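Local atomic coordinates of fucose-binding lectin (Kordia periserrulae, PDB entry 6HTN), a protein that binds fucosides such as methyl alpha-L-fucopyranoside and probably works as a carbohydrate-recognising beta-propeller lectin. Residues Leu92-Thr105 / Arg117-Tyr130. Sequence-based numbering, arbitrary orientation.
Sequences LTGQFYGASTPDAT and RVYAYNQDNVQKEY. With MFU (methyl alpha-L-fucopyranoside), chain I.
Ser100 OG has two partners: Tyr121 N donates to it over 2.9 Å, and water 3, 2.7 Å from the same OG, links it to Thr101 O. With chi1 at 65°, OG sits between its backbone N and carbonyl carbon, bringing the hydroxyl to the Tyr121 amide and the in-plane edge of that ring. Just beyond the last ladder pair, Asp103 with Tyr119, it appears to replace a strand carbonyl. Next to it, Ala99 N reaches Tyr121 O from above the carbonyl plane, at 2.8 Å. Further along, Asp103 and Thr105 form regular antiparallel hydrogen-bonded pairs with Tyr119 and Arg117, joining the first two strands of a four-stranded propeller blade. The loop leading in from the preceding blade lays Phe96 over Tyr130 in an offset stack, centroids 4.1 Å apart and planes at 19°, with Tyr130 CE1 over the Phe96 ring centre. Tyr130 OH and Tyr97 O both bind water 1, while water 2 bridges Tyr97 N and Gln123 OE1. On the face that carries Tyr119, Arg117 NE donates to O4 of the fucoside (2.9 Å) and Glu129 OE1 accepts from its O3 (2.6 Å); Trp37 of a neighbouring subunit and Ala141 also hydrogen-bond this sugar.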
ATOM      1  N   LEU A  92      12.394 -18.525  10.745  1.00 22.02           N
ATOM      2  CA  LEU A  92      11.036 -17.905  10.706  1.00 20.80           C
ATOM      3  C   LEU A  92      10.386 -18.120   9.346  1.00 21.39           C
ATOM      4  O   LEU A  92       9.170 -18.107   9.258  1.00 22.13           O
ATOM      5  CB  LEU A  92      11.110 -16.423  11.064  1.00 19.43           C
ATOM      6  CG  LEU A  92       9.746 -15.706  11.182  1.00 17.86           C
ATOM      7  CD1 LEU A  92       8.850 -16.388  12.230  1.00 18.88           C
ATOM      8  CD2 LEU A  92       9.966 -14.274  11.628  1.00 19.70           C
ATOM      9  N   THR A  93      11.182 -18.240   8.271  1.00 19.58           N
ATOM     10  CA  THR A  93      10.657 -18.227   6.907  1.00 21.36           C
ATOM     11  C   THR A  93       9.537 -19.266   6.737  1.00 21.98           C
ATOM     12  O   THR A  93       9.704 -20.448   7.112  1.00 20.89           O
ATOM     13  CB  THR A  93      11.767 -18.505   5.904  1.00 20.45           C
ATOM     14  OG1 THR A  93      12.719 -17.458   6.021  1.00 22.26           O
ATOM     15  CG2 THR A  93      11.240 -18.662   4.487  1.00 20.82           C
ATOM     16  N   GLY A  94       8.424 -18.832   6.184  1.00 23.47           N
ATOM     17  CA  GLY A  94       7.334 -19.701   5.775  1.00 22.97           C
ATOM     18  C   GLY A  94       6.386 -20.084   6.900  1.00 24.32           C
ATOM     19  O   GLY A  94       5.425 -20.812   6.635  1.00 25.85           O
ATOM     20  N   GLN A  95       6.581 -19.634   8.128  1.00 22.09           N
ATOM     21  CA  GLN A  95       5.701 -20.024   9.260  1.00 21.54           C
ATOM     22  C   GLN A  95       4.381 -19.226   9.277  1.00 23.08           C
ATOM     23  O   GLN A  95       3.341 -19.789   9.667  1.00 24.71           O
ATOM     24  CB  GLN A  95       6.426 -19.912  10.588  1.00 23.02           C
ATOM     25  CG  GLN A  95       7.597 -20.892  10.717  1.00 25.05           C
ATOM     26  CD  GLN A  95       8.059 -20.976  12.158  1.00 26.35           C
ATOM     27  OE1 GLN A  95       7.229 -21.133  13.067  1.00 27.04           O
ATOM     28  NE2 GLN A  95       9.366 -20.906  12.385  1.00 25.02           N
ATOM     29  N   PHE A  96       4.409 -17.931   8.937  1.00 19.66           N
ATOM     30  CA  PHE A  96       3.255 -17.053   9.179  1.00 21.84           C
ATOM     31  C   PHE A  96       2.958 -16.206   7.955  1.00 20.57           C
ATOM     32  O   PHE A  96       3.865 -15.707   7.280  1.00 20.30           O
ATOM     33  CB  PHE A  96       3.536 -16.132  10.371  1.00 19.83           C
ATOM     34  CG  PHE A  96       3.843 -16.884  11.642  1.00 20.77           C
ATOM     35  CD1 PHE A  96       2.825 -17.525  12.330  1.00 22.37           C
ATOM     36  CD2 PHE A  96       5.123 -16.951  12.121  1.00 21.29           C
ATOM     37  CE1 PHE A  96       3.094 -18.222  13.501  1.00 26.57           C
ATOM     38  CE2 PHE A  96       5.400 -17.667  13.281  1.00 23.18           C
ATOM     39  CZ  PHE A  96       4.398 -18.285  13.958  1.00 22.50           C
ATOM     40  N   TYR A  97       1.666 -15.961   7.742  1.00 21.38           N
ATOM     41  CA  TYR A  97       1.227 -14.996   6.728  1.00 20.98           C
ATOM     42  C   TYR A  97       1.517 -13.594   7.194  1.00 20.87           C
ATOM     43  O   TYR A  97       1.307 -13.279   8.379  1.00 20.52           O
ATOM     44  CB  TYR A  97      -0.274 -15.115   6.472  1.00 19.08           C
ATOM     45  CG  TYR A  97      -0.660 -16.340   5.682  1.00 20.45           C
ATOM     46  CD1 TYR A  97      -0.375 -16.440   4.333  1.00 20.81           C
ATOM     47  CD2 TYR A  97      -1.342 -17.371   6.277  1.00 23.91           C
ATOM     48  CE1 TYR A  97      -0.755 -17.542   3.589  1.00 22.56           C
ATOM     49  CE2 TYR A  97      -1.746 -18.484   5.554  1.00 25.32           C
ATOM     50  CZ  TYR A  97      -1.438 -18.575   4.200  1.00 22.78           C
ATOM     51  OH  TYR A  97      -1.860 -19.686   3.506  1.00 26.25           O
ATOM     52  N   GLY A  98       1.965 -12.744   6.280  1.00 19.00           N
ATOM     53  CA  GLY A  98       2.166 -11.323   6.564  1.00 17.65           C
ATOM     54  C   GLY A  98       1.496 -10.480   5.541  1.00 19.62           C
ATOM     55  O   GLY A  98       1.564 -10.788   4.366  1.00 23.47           O
ATOM     56  N   ALA A  99       0.849  -9.415   5.989  1.00 20.24           N
ATOM     57  CA  ALA A  99       0.048  -8.548   5.131  1.00 21.40           C
ATOM     58  C   ALA A  99       0.602  -7.131   5.152  1.00 27.15           C
ATOM     59  O   ALA A  99      -0.049  -6.263   4.677  1.00 27.11           O
ATOM     60  CB  ALA A  99      -1.387  -8.658   5.609  1.00 23.30           C
ATOM     61  N   SER A 100       1.763  -6.936   5.753  1.00 24.55           N
ATOM     62  CA  SER A 100       2.387  -5.623   5.950  1.00 23.30           C
ATOM     63  C   SER A 100       3.908  -5.826   5.941  1.00 20.55           C
ATOM     64  O   SER A 100       4.320  -6.890   6.261  1.00 22.19           O
ATOM     65  CB  SER A 100       1.834  -4.935   7.199  1.00 23.97           C
ATOM     66  OG  SER A 100       2.172  -5.664   8.395  1.00 21.56           O
ATOM     67  N   THR A 101       4.655  -4.795   5.618  1.00 20.45           N
ATOM     68  CA  THR A 101       6.122  -4.791   5.687  1.00 21.18           C
ATOM     69  C   THR A 101       6.467  -5.011   7.144  1.00 17.51           C
ATOM     70  O   THR A 101       6.121  -4.173   7.968  1.00 19.21           O
ATOM     71  CB  THR A 101       6.747  -3.511   5.164  1.00 24.26           C
ATOM     72  OG1 THR A 101       6.443  -3.385   3.771  1.00 27.80           O
ATOM     73  CG2 THR A 101       8.242  -3.495   5.376  1.00 23.40           C
ATOM     74  N   PRO A 102       7.184  -6.091   7.497  1.00 17.33           N
ATOM     75  CA  PRO A 102       7.413  -6.359   8.917  1.00 16.29           C
ATOM     76  C   PRO A 102       8.332  -5.330   9.540  1.00 18.61           C
ATOM     77  O   PRO A 102       9.232  -4.751   8.869  1.00 18.04           O
ATOM     78  CB  PRO A 102       8.102  -7.721   8.923  1.00 17.26           C
ATOM     79  CG  PRO A 102       7.665  -8.377   7.625  1.00 17.48           C
ATOM     80  CD  PRO A 102       7.553  -7.248   6.661  1.00 18.15           C
ATOM     81  N   ASP A 103       8.093  -5.083  10.823  1.00 16.13           N
ATOM     82  CA  ASP A 103       9.023  -4.334  11.679  1.00 17.32           C
ATOM     83  C   ASP A 103       9.803  -5.333  12.526  1.00 17.84           C
ATOM     84  O   ASP A 103       9.265  -6.386  12.867  1.00 17.21           O
ATOM     85  CB  ASP A 103       8.268  -3.408  12.643  1.00 19.10           C
ATOM     86  CG  ASP A 103       7.696  -2.176  11.953  1.00 23.94           C
ATOM     87  OD1 ASP A 103       8.389  -1.590  11.102  1.00 27.04           O
ATOM     88  OD2 ASP A 103       6.500  -1.834  12.269  1.00 24.06           O
ATOM     89  N   ALA A 104      11.015  -4.970  12.881  1.00 16.69           N
ATOM     90  CA  ALA A 104      11.832  -5.867  13.725  1.00 16.13           C
ATOM     91  C   ALA A 104      12.714  -5.049  14.654  1.00 14.98           C
ATOM     92  O   ALA A 104      13.137  -3.945  14.312  1.00 17.92           O
ATOM     93  CB  ALA A 104      12.697  -6.761  12.893  1.00 17.47           C
ATOM     94  N   THR A 105      12.933  -5.596  15.856  1.00 17.22           N
ATOM     95  CA  THR A 105      13.914  -5.028  16.799  1.00 17.28           C
ATOM     96  C   THR A 105      14.584  -6.215  17.515  1.00 15.68           C
ATOM     97  O   THR A 105      14.083  -7.343  17.441  1.00 17.61           O
ATOM     98  CB  THR A 105      13.280  -4.011  17.752  1.00 17.09           C
ATOM     99  OG1 THR A 105      14.320  -3.309  18.453  1.00 18.81           O
ATOM    100  CG2 THR A 105      12.352  -4.675  18.735  1.00 16.85           C
ATOM    101  N   ARG A 117      12.240  -9.533  18.043  1.00 17.36           N
ATOM    102  CA  ARG A 117      10.774  -9.387  17.957  1.00 17.26           C
ATOM    103  C   ARG A 117      10.437  -8.836  16.573  1.00 16.81           C
ATOM    104  O   ARG A 117      11.025  -7.816  16.154  1.00 16.94           O
ATOM    105  CB  ARG A 117      10.286  -8.455  19.078  1.00 17.29           C
ATOM    106  CG  ARG A 117      10.606  -8.946  20.492  1.00 17.84           C
ATOM    107  CD  ARG A 117       9.825 -10.201  20.818  1.00 18.31           C
ATOM    108  NE  ARG A 117      10.036 -10.641  22.207  1.00 17.19           N
ATOM    109  CZ  ARG A 117      10.980 -11.520  22.579  1.00 21.81           C
ATOM    110  NH1 ARG A 117      11.861 -12.007  21.703  1.00 19.79           N
ATOM    111  NH2 ARG A 117      11.068 -11.878  23.859  1.00 21.67           N
ATOM    112  N   VAL A 118       9.510  -9.502  15.909  1.00 16.66           N
ATOM    113  CA  VAL A 118       9.078  -9.155  14.535  1.00 15.39           C
ATOM    114  C   VAL A 118       7.577  -8.889  14.588  1.00 16.96           C
ATOM    115  O   VAL A 118       6.851  -9.677  15.218  1.00 18.00           O
ATOM    116  CB  VAL A 118       9.374 -10.307  13.578  1.00 17.07           C
ATOM    117  CG1 VAL A 118       8.854  -9.982  12.183  1.00 17.30           C
ATOM    118  CG2 VAL A 118      10.870 -10.589  13.535  1.00 18.23           C
ATOM    119  N   TYR A 119       7.109  -7.821  13.943  1.00 16.26           N
ATOM    120  CA  TYR A 119       5.687  -7.422  14.018  1.00 17.06           C
ATOM    121  C   TYR A 119       5.151  -7.295  12.594  1.00 17.82           C
ATOM    122  O   TYR A 119       5.790  -6.656  11.754  1.00 16.93           O
ATOM    123  CB  TYR A 119       5.548  -6.080  14.734  1.00 18.58           C
ATOM    124  CG  TYR A 119       6.105  -6.121  16.131  1.00 15.86           C
ATOM    125  CD1 TYR A 119       7.460  -5.950  16.352  1.00 17.02           C
ATOM    126  CD2 TYR A 119       5.284  -6.369  17.250  1.00 17.98           C
ATOM    127  CE1 TYR A 119       8.009  -6.044  17.618  1.00 17.18           C
ATOM    128  CE2 TYR A 119       5.822  -6.443  18.503  1.00 17.51           C
ATOM    129  CZ  TYR A 119       7.172  -6.291  18.684  1.00 16.17           C
ATOM    130  OH  TYR A 119       7.770  -6.432  19.917  1.00 16.46           O
ATOM    131  N   ALA A 120       3.989  -7.891  12.363  1.00 17.64           N
ATOM    132  CA  ALA A 120       3.314  -7.733  11.064  1.00 17.57           C
ATOM    133  C   ALA A 120       1.857  -8.084  11.217  1.00 17.66           C
ATOM    134  O   ALA A 120       1.482  -8.998  11.981  1.00 17.06           O
ATOM    135  CB  ALA A 120       3.941  -8.644  10.020  1.00 19.41           C
ATOM    136  N   TYR A 121       1.007  -7.459  10.392  1.00 16.58           N
ATOM    137  CA  TYR A 121      -0.372  -7.940  10.274  1.00 15.91           C
ATOM    138  C   TYR A 121      -0.386  -9.340   9.668  1.00 17.59           C
ATOM    139  O   TYR A 121       0.415  -9.620   8.776  1.00 20.26           O
ATOM    140  CB  TYR A 121      -1.189  -6.981   9.425  1.00 17.20           C
ATOM    141  CG  TYR A 121      -1.699  -5.760  10.156  1.00 18.25           C
ATOM    142  CD1 TYR A 121      -2.908  -5.808  10.835  1.00 20.55           C
ATOM    143  CD2 TYR A 121      -0.995  -4.579  10.163  1.00 22.11           C
ATOM    144  CE1 TYR A 121      -3.435  -4.690  11.442  1.00 23.53           C
ATOM    145  CE2 TYR A 121      -1.526  -3.436  10.747  1.00 23.26           C
ATOM    146  CZ  TYR A 121      -2.742  -3.506  11.410  1.00 22.73           C
ATOM    147  OH  TYR A 121      -3.246  -2.388  12.026  1.00 28.80           O
ATOM    148  N   ASN A 122      -1.373 -10.133  10.048  1.00 15.92           N
ATOM    149  CA  ASN A 122      -1.581 -11.454   9.420  1.00 16.73           C
ATOM    150  C   ASN A 122      -2.828 -11.407   8.528  1.00 17.03           C
ATOM    151  O   ASN A 122      -3.391 -10.316   8.253  1.00 18.19           O
ATOM    152  CB  ASN A 122      -1.580 -12.565  10.464  1.00 17.64           C
ATOM    153  CG  ASN A 122      -2.832 -12.626  11.301  1.00 19.98           C
ATOM    154  OD1 ASN A 122      -3.788 -11.852  11.074  1.00 18.05           O
ATOM    155  ND2 ASN A 122      -2.851 -13.581  12.253  1.00 19.89           N
ATOM    156  N   GLN A 123      -3.194 -12.571   8.031  1.00 16.44           N
ATOM    157  CA  GLN A 123      -4.266 -12.677   7.036  1.00 18.07           C
ATOM    158  C   GLN A 123      -5.624 -12.261   7.631  1.00 19.13           C
ATOM    159  O   GLN A 123      -6.534 -11.924   6.877  1.00 20.30           O
ATOM    160  CB  GLN A 123      -4.335 -14.118   6.483  1.00 21.28           C
ATOM    161  CG  GLN A 123      -4.838 -15.167   7.462  1.00 21.66           C
ATOM    162  CD  GLN A 123      -3.862 -15.714   8.482  1.00 25.21           C
ATOM    163  OE1 GLN A 123      -2.761 -15.209   8.733  1.00 22.06           O
ATOM    164  NE2 GLN A 123      -4.243 -16.866   9.029  1.00 31.71           N
ATOM    165  N   ASP A 124      -5.777 -12.332   8.957  1.00 18.61           N
ATOM    166  CA  ASP A 124      -7.005 -11.953   9.659  1.00 18.68           C
ATOM    167  C   ASP A 124      -7.004 -10.475  10.063  1.00 16.67           C
ATOM    168  O   ASP A 124      -7.874 -10.057  10.846  1.00 17.74           O
ATOM    169  CB  ASP A 124      -7.197 -12.855  10.863  1.00 19.64           C
ATOM    170  CG  ASP A 124      -7.451 -14.301  10.482  1.00 21.37           C
ATOM    171  OD1 ASP A 124      -8.243 -14.554   9.597  1.00 21.01           O
ATOM    172  OD2 ASP A 124      -6.816 -15.181  11.115  1.00 26.86           O
ATOM    173  N   ASN A 125      -6.050  -9.688   9.575  1.00 17.44           N
ATOM    174  CA  ASN A 125      -5.931  -8.251   9.914  1.00 17.21           C
ATOM    175  C   ASN A 125      -5.688  -8.080  11.429  1.00 18.01           C
ATOM    176  O   ASN A 125      -6.204  -7.128  12.037  1.00 19.18           O
ATOM    177  CB  ASN A 125      -7.160  -7.455   9.450  1.00 17.28           C
ATOM    178  CG  ASN A 125      -6.971  -5.960   9.669  1.00 19.39           C
ATOM    179  OD1 ASN A 125      -5.880  -5.452   9.345  1.00 20.78           O
ATOM    180  ND2 ASN A 125      -7.989  -5.272  10.184  1.00 20.68           N
ATOM    181  N   VAL A 126      -4.900  -8.974  12.001  1.00 16.58           N
ATOM    182  CA  VAL A 126      -4.453  -8.874  13.388  1.00 16.90           C
ATOM    183  C   VAL A 126      -2.962  -8.585  13.375  1.00 18.03           C
ATOM    184  O   VAL A 126      -2.200  -9.306  12.701  1.00 18.13           O
ATOM    185  CB  VAL A 126      -4.758 -10.134  14.188  1.00 20.38           C
ATOM    186  CG1 VAL A 126      -4.308  -9.986  15.632  1.00 20.56           C
ATOM    187  CG2 VAL A 126      -6.258 -10.457  14.148  1.00 21.25           C
ATOM    188  N   GLN A 127      -2.577  -7.562  14.151  1.00 18.08           N
ATOM    189  CA  GLN A 127      -1.136  -7.286  14.316  1.00 19.31           C
ATOM    190  C   GLN A 127      -0.548  -8.375  15.219  1.00 19.04           C
ATOM    191  O   GLN A 127      -1.063  -8.537  16.387  1.00 21.44           O
ATOM    192  CB  GLN A 127      -0.914  -5.955  15.014  1.00 19.19           C
ATOM    193  CG  GLN A 127      -1.427  -4.721  14.314  1.00 21.37           C
ATOM    194  CD  GLN A 127      -0.963  -3.446  14.997  1.00 27.42           C
ATOM    195  OE1 GLN A 127      -0.228  -3.493  15.980  1.00 25.54           O
ATOM    196  NE2 GLN A 127      -1.373  -2.287  14.492  1.00 22.84           N
ATOM    197  N   LYS A 128       0.447  -9.085  14.757  1.00 17.48           N
ATOM    198  CA  LYS A 128       1.065 -10.170  15.505  1.00 17.97           C
ATOM    199  C   LYS A 128       2.509  -9.831  15.812  1.00 17.44           C
ATOM    200  O   LYS A 128       3.191  -9.182  14.996  1.00 18.33           O
ATOM    201  CB  LYS A 128       1.016 -11.477  14.708  1.00 19.26           C
ATOM    202  CG  LYS A 128      -0.365 -12.032  14.478  1.00 21.00           C
ATOM    203  CD  LYS A 128      -1.032 -12.411  15.796  1.00 28.29           C
ATOM    204  CE  LYS A 128      -2.167 -13.391  15.638  1.00 40.32           C
ATOM    205  NZ  LYS A 128      -2.695 -13.805  16.969  1.00 38.95           N
ATOM    206  N   GLU A 129       2.992 -10.375  16.930  1.00 16.22           N
ATOM    207  CA  GLU A 129       4.411 -10.321  17.333  1.00 15.84           C
ATOM    208  C   GLU A 129       4.953 -11.739  17.306  1.00 17.38           C
ATOM    209  O   GLU A 129       4.337 -12.630  17.915  1.00 19.07           O
ATOM    210  CB  GLU A 129       4.517  -9.758  18.733  1.00 16.58           C
ATOM    211  CG  GLU A 129       5.904  -9.749  19.347  1.00 16.08           C
ATOM    212  CD  GLU A 129       5.906  -9.386  20.829  1.00 16.77           C
ATOM    213  OE1 GLU A 129       5.124 -10.053  21.555  1.00 17.85           O
ATOM    214  OE2 GLU A 129       6.670  -8.477  21.241  1.00 18.10           O
ATOM    215  N   TYR A 130       6.092 -11.927  16.641  1.00 15.86           N
ATOM    216  CA  TYR A 130       6.807 -13.203  16.615  1.00 15.90           C
ATOM    217  C   TYR A 130       8.117 -13.016  17.349  1.00 17.56           C
ATOM    218  O   TYR A 130       8.790 -11.998  17.204  1.00 18.09           O
ATOM    219  CB  TYR A 130       7.006 -13.658  15.163  1.00 16.57           C
ATOM    220  CG  TYR A 130       5.721 -13.677  14.396  1.00 17.77           C
ATOM    221  CD1 TYR A 130       4.739 -14.590  14.704  1.00 18.36           C
ATOM    222  CD2 TYR A 130       5.472 -12.741  13.403  1.00 18.83           C
ATOM    223  CE1 TYR A 130       3.517 -14.568  14.044  1.00 18.67           C
ATOM    224  CE2 TYR A 130       4.251 -12.724  12.737  1.00 18.51           C
ATOM    225  CZ  TYR A 130       3.267 -13.624  13.075  1.00 20.60           C
ATOM    226  OH  TYR A 130       2.059 -13.664  12.429  1.00 19.92           O
TER
HETATM  227  C1  MFU I 203       7.784 -11.905  25.491  1.00 19.34           C
HETATM  228  C2  MFU I 203       6.586 -11.455  24.670  1.00 18.82           C
HETATM  229  C3  MFU I 203       6.237 -10.015  24.977  1.00 16.86           C
HETATM  230  C4  MFU I 203       7.368  -9.096  24.872  1.00 17.42           C
HETATM  231  C5  MFU I 203       8.486  -9.635  25.757  1.00 17.50           C
HETATM  232  C6  MFU I 203       9.715  -8.821  25.751  1.00 20.63           C
HETATM  233  O1  MFU I 203       7.195 -11.884  26.789  1.00 22.85           O
HETATM  234  O2  MFU I 203       5.500 -12.363  24.818  1.00 20.80           O
HETATM  235  O3  MFU I 203       5.111  -9.640  24.131  1.00 17.86           O
HETATM  236  O4  MFU I 203       7.945  -9.130  23.506  1.00 17.95           O
HETATM  237  O5  MFU I 203       8.797 -10.998  25.460  1.00 18.82           O
HETATM  238  CM  MFU I 203       8.059 -12.426  27.763  1.00 27.62           C
HETATM  239  O   HOH W   1       1.869 -11.783  10.544  1.00 18.68           O
HETATM  240  O   HOH W   2      -0.425 -16.496   9.791  1.00 23.10           O
HETATM  241  O   HOH W   3       4.156  -4.490   9.811  1.00 25.56           O